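Side-chain contacts in rutinosidase (Aspergillus niger, PDB 6I1A), which cleaves rutinose from flavonoid glycosides such as rutin, acting as a secreted glycoside hydrolase of family 5: residues Phe164-Ser167 and Met168-Ile171; Val170-Gln173 and Val174-Phe177; Leu220-Ile223 and Arg224-Gln228. All blocks are in the same frame, centred on the assembly; numbering follows the deposited sequence.

How the contacts relate
Contacts 1 and 2 are successive stretches of helix 161-179, sharing Val170 and Ile171, with centres about 9 Å apart. Contact 3 lies on the next barrel helix, 213-233, its centre about 11 Å from that of contact 1 and about 14 Å from that of contact 2. The two helices meet at Tyr222: its OH lies 3.4 Å from Ile171 CG1, and its CE1 lies 3.7 Å from Ser167 CB. Ile171 CG1 also reaches Val226 CG2 at 4.0 Å, while Met168 CE packs on Ala225. Contact 1 alone among the three carries a sugar, the N-linked glycan on Asn165, which is a surface attachment and not a substrate pocket.

Contact 1 of 3, residues Phe164-Ser167 and Met168-Ile171; sequences FNYS and MQVI. With NAG (2-acetamido-2-deoxy-beta-D-glucopyranose), chain E.
The Phe164 ring and the side chain of Met168 lie side by side, pointing the same way from successive turns of helix 161-179. Met168 CG approaches the ring obliquely, 3.9 Å from CE1, and the sulfur follows: SD is 5.1 Å from the ring centroid and 38° off its normal, an oblique Met-aromatic contact. The phenyl group gets there because CG is anti to the backbone N of Phe164 (chi1 -171°), while the methionine chain bends at both chi2 and chi3 and curls instead of stretching out. Lys221 of helix 213-233 makes a cation-pi contact with the same ring. The second flat pair is Tyr166 with Gln169. Ring and amide run alongside one another with their planes 60° apart, well short of a parallel stack, and Gln169 NE2 comes obliquely to within 3.6 Å of Tyr166 CD1. Lower down, Gln169 CG rests 3.4 Å from Asn165 O, the carbonyl that also accepts the Gln169 N-H at 3.0 Å. Asn165 itself points off the helix, its ND2 bonded covalently to NAG C1 at 1.5 Å. Asn165, Tyr166 and Ser167 spell the N-X-S glycosylation sequon, and Glu161 hydrogen-bonds to the sugar one turn back. The serine faces the other way, into the protein, where its OG is hydrogen-bonded to His163 O and Trp157 NE1. This helix follows strand 131-136 in the TIM barrel, and Val170 and Ile171 both touch Thr136 of that strand. One helical turn thus divides its chemistry: sulfur and aromatic carbon pack toward helix 213-233, the buried serine hydroxyl is satisfied by two partners, and the sequon asparagine carries its sugar away from the packed side.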
loop_
_atom_site.group_PDB
_atom_site.type_symbol
_atom_site.label_atom_id
_atom_site.label_comp_id
_atom_site.label_asym_id
_atom_site.label_seq_id
_atom_site.Cartn_x
_atom_site.Cartn_y
_atom_site.Cartn_z
ATOM N N PHE A 164 10.589 -28.060 -8.871
ATOM C CA PHE A 164 10.096 -28.436 -7.526
ATOM C C PHE A 164 11.020 -29.496 -6.937
ATOM O O PHE A 164 11.488 -29.418 -5.808
ATOM C CB PHE A 164 8.639 -28.854 -7.595
ATOM C CG PHE A 164 7.995 -29.038 -6.257
ATOM C CD1 PHE A 164 8.195 -30.170 -5.485
ATOM C CD2 PHE A 164 7.193 -28.018 -5.759
ATOM C CE1 PHE A 164 7.584 -30.269 -4.248
ATOM C CE2 PHE A 164 6.567 -28.151 -4.543
ATOM C CZ PHE A 164 6.778 -29.278 -3.803
ATOM N N ASN A 165 11.279 -30.530 -7.725
ATOM C CA ASN A 165 12.060 -31.696 -7.277
ATOM C C ASN A 165 13.498 -31.274 -6.935
ATOM O O ASN A 165 14.052 -31.653 -5.920
ATOM C CB ASN A 165 12.151 -32.752 -8.390
ATOM C CG ASN A 165 10.916 -33.604 -8.459
ATOM O OD1 ASN A 165 9.940 -33.424 -7.733
ATOM N ND2 ASN A 165 10.985 -34.598 -9.350
ATOM N N TYR A 166 14.107 -30.432 -7.779
ATOM C CA TYR A 166 15.504 -30.014 -7.498
ATOM C C TYR A 166 15.532 -29.003 -6.326
ATOM O O TYR A 166 16.469 -29.006 -5.550
ATOM C CB TYR A 166 16.189 -29.467 -8.735
ATOM C CG TYR A 166 16.556 -30.547 -9.733
ATOM C CD1 TYR A 166 17.434 -31.562 -9.418
ATOM C CD2 TYR A 166 16.017 -30.515 -10.980
ATOM C CE1 TYR A 166 17.794 -32.519 -10.376
ATOM C CE2 TYR A 166 16.359 -31.436 -11.942
ATOM C CZ TYR A 166 17.227 -32.450 -11.632
ATOM O OH TYR A 166 17.534 -33.338 -12.663
ATOM N N SER A 167 14.448 -28.259 -6.106
ATOM C CA SER A 167 14.318 -27.436 -4.893
ATOM C C SER A 167 14.328 -28.301 -3.639
ATOM O O SER A 167 14.979 -27.966 -2.614
ATOM C CB SER A 167 13.099 -26.528 -4.914
ATOM O OG SER A 167 13.071 -25.648 -6.035
ATOM N N MET A 168 13.604 -29.433 -3.677
ATOM C CA MET A 168 13.591 -30.313 -2.529
ATOM C C MET A 168 14.954 -30.958 -2.347
ATOM O O MET A 168 15.363 -31.161 -1.213
ATOM C CB MET A 168 12.503 -31.369 -2.732
ATOM C CG MET A 168 11.074 -30.798 -2.635
ATOM S SD MET A 168 10.709 -29.778 -1.231
ATOM C CE MET A 168 10.929 -30.946 0.099
ATOM N N GLN A 169 15.671 -31.220 -3.414
ATOM C CA GLN A 169 17.067 -31.713 -3.299
ATOM C C GLN A 169 17.949 -30.688 -2.605
ATOM O O GLN A 169 18.780 -31.024 -1.717
ATOM C CB GLN A 169 17.617 -32.116 -4.671
ATOM C CG GLN A 169 16.946 -33.375 -5.206
ATOM C CD GLN A 169 17.585 -33.821 -6.493
ATOM O OE1 GLN A 169 18.769 -33.679 -6.687
ATOM N NE2 GLN A 169 16.763 -34.388 -7.348
ATOM N N VAL A 170 17.748 -29.414 -2.926
ATOM C CA VAL A 170 18.530 -28.329 -2.250
ATOM C C VAL A 170 18.219 -28.356 -0.767
ATOM O O VAL A 170 19.147 -28.293 0.081
ATOM C CB VAL A 170 18.123 -26.979 -2.870
ATOM C CG1 VAL A 170 18.582 -25.790 -1.996
ATOM C CG2 VAL A 170 18.649 -26.838 -4.289
ATOM N N ILE A 171 16.951 -28.441 -0.413
ATOM C CA ILE A 171 16.529 -28.444 0.986
ATOM C C ILE A 171 17.089 -29.657 1.695
ATOM O O ILE A 171 17.530 -29.525 2.856
ATOM C CB ILE A 171 15.019 -28.332 1.095
ATOM C CG1 ILE A 171 14.488 -26.981 0.595
ATOM C CG2 ILE A 171 14.555 -28.674 2.490
ATOM C CD1 ILE A 171 15.265 -25.759 0.907
HETATM C C1 NAG E . 9.958 -35.628 -9.428
HETATM C C2 NAG E . 9.950 -36.271 -10.839
HETATM C C3 NAG E . 8.995 -37.486 -10.762
HETATM C C4 NAG E . 9.314 -38.409 -9.626
HETATM C C5 NAG E . 9.356 -37.597 -8.335
HETATM C C6 NAG E . 9.688 -38.457 -7.154
HETATM C C7 NAG E . 10.192 -34.759 -12.730
HETATM C C8 NAG E . 9.477 -33.821 -13.628
HETATM N N2 NAG E . 9.440 -35.347 -11.795
HETATM O O3 NAG E . 8.931 -38.170 -12.048
HETATM O O4 NAG E . 8.184 -39.374 -9.519
HETATM O O5 NAG E . 10.407 -36.620 -8.491
HETATM O O6 NAG E . 10.933 -39.056 -7.404
HETATM O O7 NAG E . 11.432 -34.929 -12.809
#

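Contact 2 of 3, residues Val170-Gln173 and Val174-Phe177; sequences VIDQ and VINF
Ile175 reaches back to Ile171 because its CG1 sits beside its own backbone N and the chain then extends (chi2 165°), carrying CD1 toward the preceding turn. There CD1 meets Ile171 CG2, the branch anti to the isoleucine's backbone N, at 3.8 Å. The two side chains cross at a slant, methyl against methyl. Along the way Ile175 CG1 passes 3.3 Å from Ile171 O, so the lower part of the side chain lies against the carbonyl that accepts the Ile175 N-H. A different pair of torsions serves the polar flank. The Gln173 chain folds at chi2 (-62°), while Asn176 holds its CG anti to the backbone N (chi1 -178°), and a single water fits between them. It donates to Gln173 O at 2.7 Å and to Gln173 OE1 at 3.2 Å, and accepts from Asn176 ND2 at 3.1 Å. Gln173 O is therefore gripped twice, since Phe177 N also donates to it at 2.9 Å. Asp172, by contrast, turns its carboxylate to helix 213-233, where OD1 forms a salt bridge with Arg229. Helix 161-179 is the helical limb of a beta-alpha-beta crossover between the neighbouring parallel strands 131-136 and 187-190 of the barrel. Val174 packs on Thr136 and Leu189, one from each of these strands, and the Phe177 ring stacks edge-to-face with Trp100. The chemistry is that of an amphipathic helix on a barrel wall: branched aliphatic carbons fill its inner side, whereas on the exposed flank the water uses both of its hydrogens on Gln173 and ties both amide side chains, one turn apart, to the backbone.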
loop_
_atom_site.group_PDB
_atom_site.type_symbol
_atom_site.label_atom_id
_atom_site.label_comp_id
_atom_site.label_asym_id
_atom_site.label_seq_id
_atom_site.Cartn_x
_atom_site.Cartn_y
_atom_site.Cartn_z
ATOM N N VAL A 170 17.748 -29.414 -2.926
ATOM C CA VAL A 170 18.530 -28.329 -2.250
ATOM C C VAL A 170 18.219 -28.356 -0.767
ATOM O O VAL A 170 19.147 -28.293 0.081
ATOM C CB VAL A 170 18.123 -26.979 -2.870
ATOM C CG1 VAL A 170 18.582 -25.790 -1.996
ATOM C CG2 VAL A 170 18.649 -26.838 -4.289
ATOM N N ILE A 171 16.951 -28.441 -0.413
ATOM C CA ILE A 171 16.529 -28.444 0.986
ATOM C C ILE A 171 17.089 -29.657 1.695
ATOM O O ILE A 171 17.530 -29.525 2.856
ATOM C CB ILE A 171 15.019 -28.332 1.095
ATOM C CG1 ILE A 171 14.488 -26.981 0.595
ATOM C CG2 ILE A 171 14.555 -28.674 2.490
ATOM C CD1 ILE A 171 15.265 -25.759 0.907
ATOM N N ASP A 172 17.132 -30.823 1.054
ATOM C CA ASP A 172 17.766 -31.979 1.700
ATOM C C ASP A 172 19.223 -31.678 2.037
ATOM O O ASP A 172 19.734 -32.128 3.119
ATOM C CB ASP A 172 17.723 -33.209 0.800
ATOM C CG ASP A 172 16.358 -33.889 0.747
ATOM O OD1 ASP A 172 15.534 -33.660 1.638
ATOM O OD2 ASP A 172 16.130 -34.681 -0.219
ATOM N N GLN A 173 19.948 -30.992 1.168
ATOM C CA GLN A 173 21.369 -30.642 1.436
ATOM C C GLN A 173 21.453 -29.683 2.607
ATOM O O GLN A 173 22.377 -29.835 3.442
ATOM C CB GLN A 173 22.042 -30.071 0.193
ATOM C CG GLN A 173 22.172 -31.066 -0.927
ATOM C CD GLN A 173 23.042 -32.230 -0.516
ATOM O OE1 GLN A 173 24.137 -32.061 0.039
ATOM N NE2 GLN A 173 22.557 -33.410 -0.869
ATOM N N VAL A 174 20.547 -28.730 2.705
ATOM C CA VAL A 174 20.584 -27.762 3.837
ATOM C C VAL A 174 20.287 -28.507 5.139
ATOM O O VAL A 174 20.974 -28.296 6.155
ATOM C CB VAL A 174 19.631 -26.580 3.624
ATOM C CG1 VAL A 174 19.669 -25.662 4.837
ATOM C CG2 VAL A 174 20.014 -25.840 2.347
ATOM N N ILE A 175 19.268 -29.386 5.141
ATOM C CA ILE A 175 18.946 -30.196 6.355
ATOM C C ILE A 175 20.169 -31.002 6.752
ATOM O O ILE A 175 20.514 -31.010 7.965
ATOM C CB ILE A 175 17.746 -31.121 6.107
ATOM C CG1 ILE A 175 16.447 -30.333 5.891
ATOM C CG2 ILE A 175 17.605 -32.119 7.262
ATOM C CD1 ILE A 175 15.315 -31.132 5.291
ATOM N N ASN A 176 20.801 -31.629 5.799
ATOM C CA ASN A 176 22.017 -32.452 6.104
ATOM C C ASN A 176 23.127 -31.567 6.678
ATOM O O ASN A 176 23.805 -31.948 7.638
ATOM C CB ASN A 176 22.539 -33.193 4.872
ATOM C CG ASN A 176 23.739 -34.059 5.165
ATOM O OD1 ASN A 176 23.578 -35.058 5.897
ATOM N ND2 ASN A 176 24.893 -33.686 4.644
ATOM N N PHE A 177 23.317 -30.357 6.131
ATOM C CA PHE A 177 24.331 -29.420 6.670
ATOM C C PHE A 177 24.016 -29.143 8.151
ATOM O O PHE A 177 24.940 -29.142 8.991
ATOM C CB PHE A 177 24.276 -28.149 5.829
ATOM C CG PHE A 177 25.264 -27.086 6.258
ATOM C CD1 PHE A 177 24.977 -26.246 7.325
ATOM C CD2 PHE A 177 26.435 -26.905 5.563
ATOM C CE1 PHE A 177 25.885 -25.269 7.723
ATOM C CE2 PHE A 177 27.359 -25.928 5.955
ATOM C CZ PHE A 177 27.082 -25.125 7.016
HETATM O O HOH W 1 24.759 -31.090 2.996
#

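Contact 3 of 3, residues Leu220-Ile223 and Arg224-Gln228; sequences LKYI and RAVVQ
Arg224 begins its run against Leu220 at CB, which sits 3.3 Å from Leu220 O; CG lies equally close to that carbonyl oxygen, whose hydrogen bond comes from Arg224 N. Beyond CG the chain stays extended, CD passing Leu220 CG and NE coming within 3.9 Å of Leu220 CD1. At the tip, Leu220 CD2 lies over one face of the guanidinium, offset toward its rim and 3.5 Å from NH2, while NH1 hydrogen-bonds to Asp254 O in a nearby loop. Helix 213-233 follows strand 187-190 and leads to strand 239-241 in the TIM barrel of this family 5 glycosidase; another flank packs against helix 161-179, where Tyr222 touches Ser167, Met168 and Ile171. There Tyr222, with CG anti to its backbone N (chi1 173°), presents a ring face to Val226. The contact is a CH-pi one: Val226 CG2 stands 3.9 Å from the ring centroid and 20° off the normal, shifted toward the rim. The hydroxyl beyond is hydrogen-bonded to Pro191 O, and Trp157 meets the ring edge-to-face. One residue further along, the CG2 methyls of Ile223 and Val227 come within 4.1 Å, with Pro191 also touching Ile223.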
loop_
_atom_site.group_PDB
_atom_site.type_symbol
_atom_site.label_atom_id
_atom_site.label_comp_id
_atom_site.label_asym_id
_atom_site.label_seq_id
_atom_site.Cartn_x
_atom_site.Cartn_y
_atom_site.Cartn_z
ATOM N N LEU A 220 2.626 -22.449 -1.426
ATOM C CA LEU A 220 2.126 -23.228 -0.279
ATOM C C LEU A 220 2.429 -24.719 -0.423
ATOM O O LEU A 220 2.831 -25.350 0.542
ATOM C CB LEU A 220 0.636 -22.963 -0.094
ATOM C CG LEU A 220 -0.016 -23.708 1.069
ATOM C CD1 LEU A 220 0.639 -23.326 2.369
ATOM C CD2 LEU A 220 -1.490 -23.402 1.112
ATOM N N LYS A 221 2.276 -25.259 -1.618
ATOM C CA LYS A 221 2.626 -26.667 -1.881
ATOM C C LYS A 221 4.084 -26.889 -1.487
ATOM O O LYS A 221 4.437 -27.889 -0.861
ATOM C CB LYS A 221 2.368 -26.983 -3.362
ATOM C CG LYS A 221 2.799 -28.352 -3.828
ATOM C CD LYS A 221 2.735 -28.481 -5.352
ATOM C CE LYS A 221 3.447 -29.708 -5.896
ATOM N NZ LYS A 221 2.718 -30.910 -5.442
ATOM N N TYR A 222 4.960 -25.966 -1.905
ATOM C CA TYR A 222 6.404 -26.106 -1.635
ATOM C C TYR A 222 6.671 -25.990 -0.146
ATOM O O TYR A 222 7.402 -26.821 0.421
ATOM C CB TYR A 222 7.166 -25.042 -2.416
ATOM C CG TYR A 222 8.623 -24.975 -2.095
ATOM C CD1 TYR A 222 9.474 -26.008 -2.376
ATOM C CD2 TYR A 222 9.163 -23.843 -1.458
ATOM C CE1 TYR A 222 10.833 -25.906 -2.105
ATOM C CE2 TYR A 222 10.519 -23.756 -1.151
ATOM C CZ TYR A 222 11.368 -24.784 -1.485
ATOM O OH TYR A 222 12.699 -24.715 -1.251
ATOM N N ILE A 223 6.130 -24.968 0.515
ATOM C CA ILE A 223 6.425 -24.801 1.960
ATOM C C ILE A 223 5.891 -26.002 2.766
ATOM O O ILE A 223 6.543 -26.470 3.704
ATOM C CB ILE A 223 5.898 -23.480 2.503
ATOM C CG1 ILE A 223 6.517 -22.274 1.761
ATOM C CG2 ILE A 223 6.163 -23.419 4.007
ATOM C CD1 ILE A 223 8.020 -22.156 1.943
ATOM N N ARG A 224 4.732 -26.484 2.411
ATOM C CA ARG A 224 4.189 -27.695 3.086
ATOM C C ARG A 224 5.145 -28.863 2.863
ATOM O O ARG A 224 5.373 -29.630 3.824
ATOM C CB ARG A 224 2.792 -28.001 2.549
ATOM C CG ARG A 224 1.726 -27.117 3.139
ATOM C CD ARG A 224 0.355 -27.441 2.573
ATOM N NE ARG A 224 -0.655 -26.811 3.415
ATOM C CZ ARG A 224 -1.872 -26.481 3.035
ATOM N NH1 ARG A 224 -2.685 -25.885 3.909
ATOM N NH2 ARG A 224 -2.317 -26.752 1.801
ATOM N N ALA A 225 5.679 -29.047 1.668
ATOM C CA ALA A 225 6.637 -30.125 1.441
ATOM C C ALA A 225 7.920 -29.955 2.260
ATOM O O ALA A 225 8.508 -30.943 2.773
ATOM C CB ALA A 225 6.951 -30.261 -0.006
ATOM N N VAL A 226 8.418 -28.710 2.350
ATOM C CA VAL A 226 9.636 -28.448 3.138
ATOM C C VAL A 226 9.371 -28.710 4.636
ATOM O O VAL A 226 10.178 -29.341 5.287
ATOM C CB VAL A 226 10.138 -27.004 2.920
ATOM C CG1 VAL A 226 11.225 -26.710 3.961
ATOM C CG2 VAL A 226 10.614 -26.836 1.487
ATOM N N VAL A 227 8.251 -28.203 5.133
ATOM C CA VAL A 227 7.899 -28.429 6.563
ATOM C C VAL A 227 7.834 -29.939 6.859
ATOM O O VAL A 227 8.433 -30.403 7.829
ATOM C CB VAL A 227 6.595 -27.727 6.931
ATOM C CG1 VAL A 227 6.062 -28.253 8.257
ATOM C CG2 VAL A 227 6.805 -26.221 6.923
ATOM N N GLN A 228 7.209 -30.685 5.969
ATOM C CA GLN A 228 7.141 -32.156 6.130
ATOM C C GLN A 228 8.508 -32.785 6.059
ATOM O O GLN A 228 8.818 -33.688 6.875
ATOM C CB GLN A 228 6.161 -32.710 5.123
ATOM C CG GLN A 228 4.760 -32.406 5.573
ATOM C CD GLN A 228 3.731 -33.244 4.837
ATOM O OE1 GLN A 228 4.018 -34.354 4.415
ATOM N NE2 GLN A 228 2.532 -32.697 4.697
#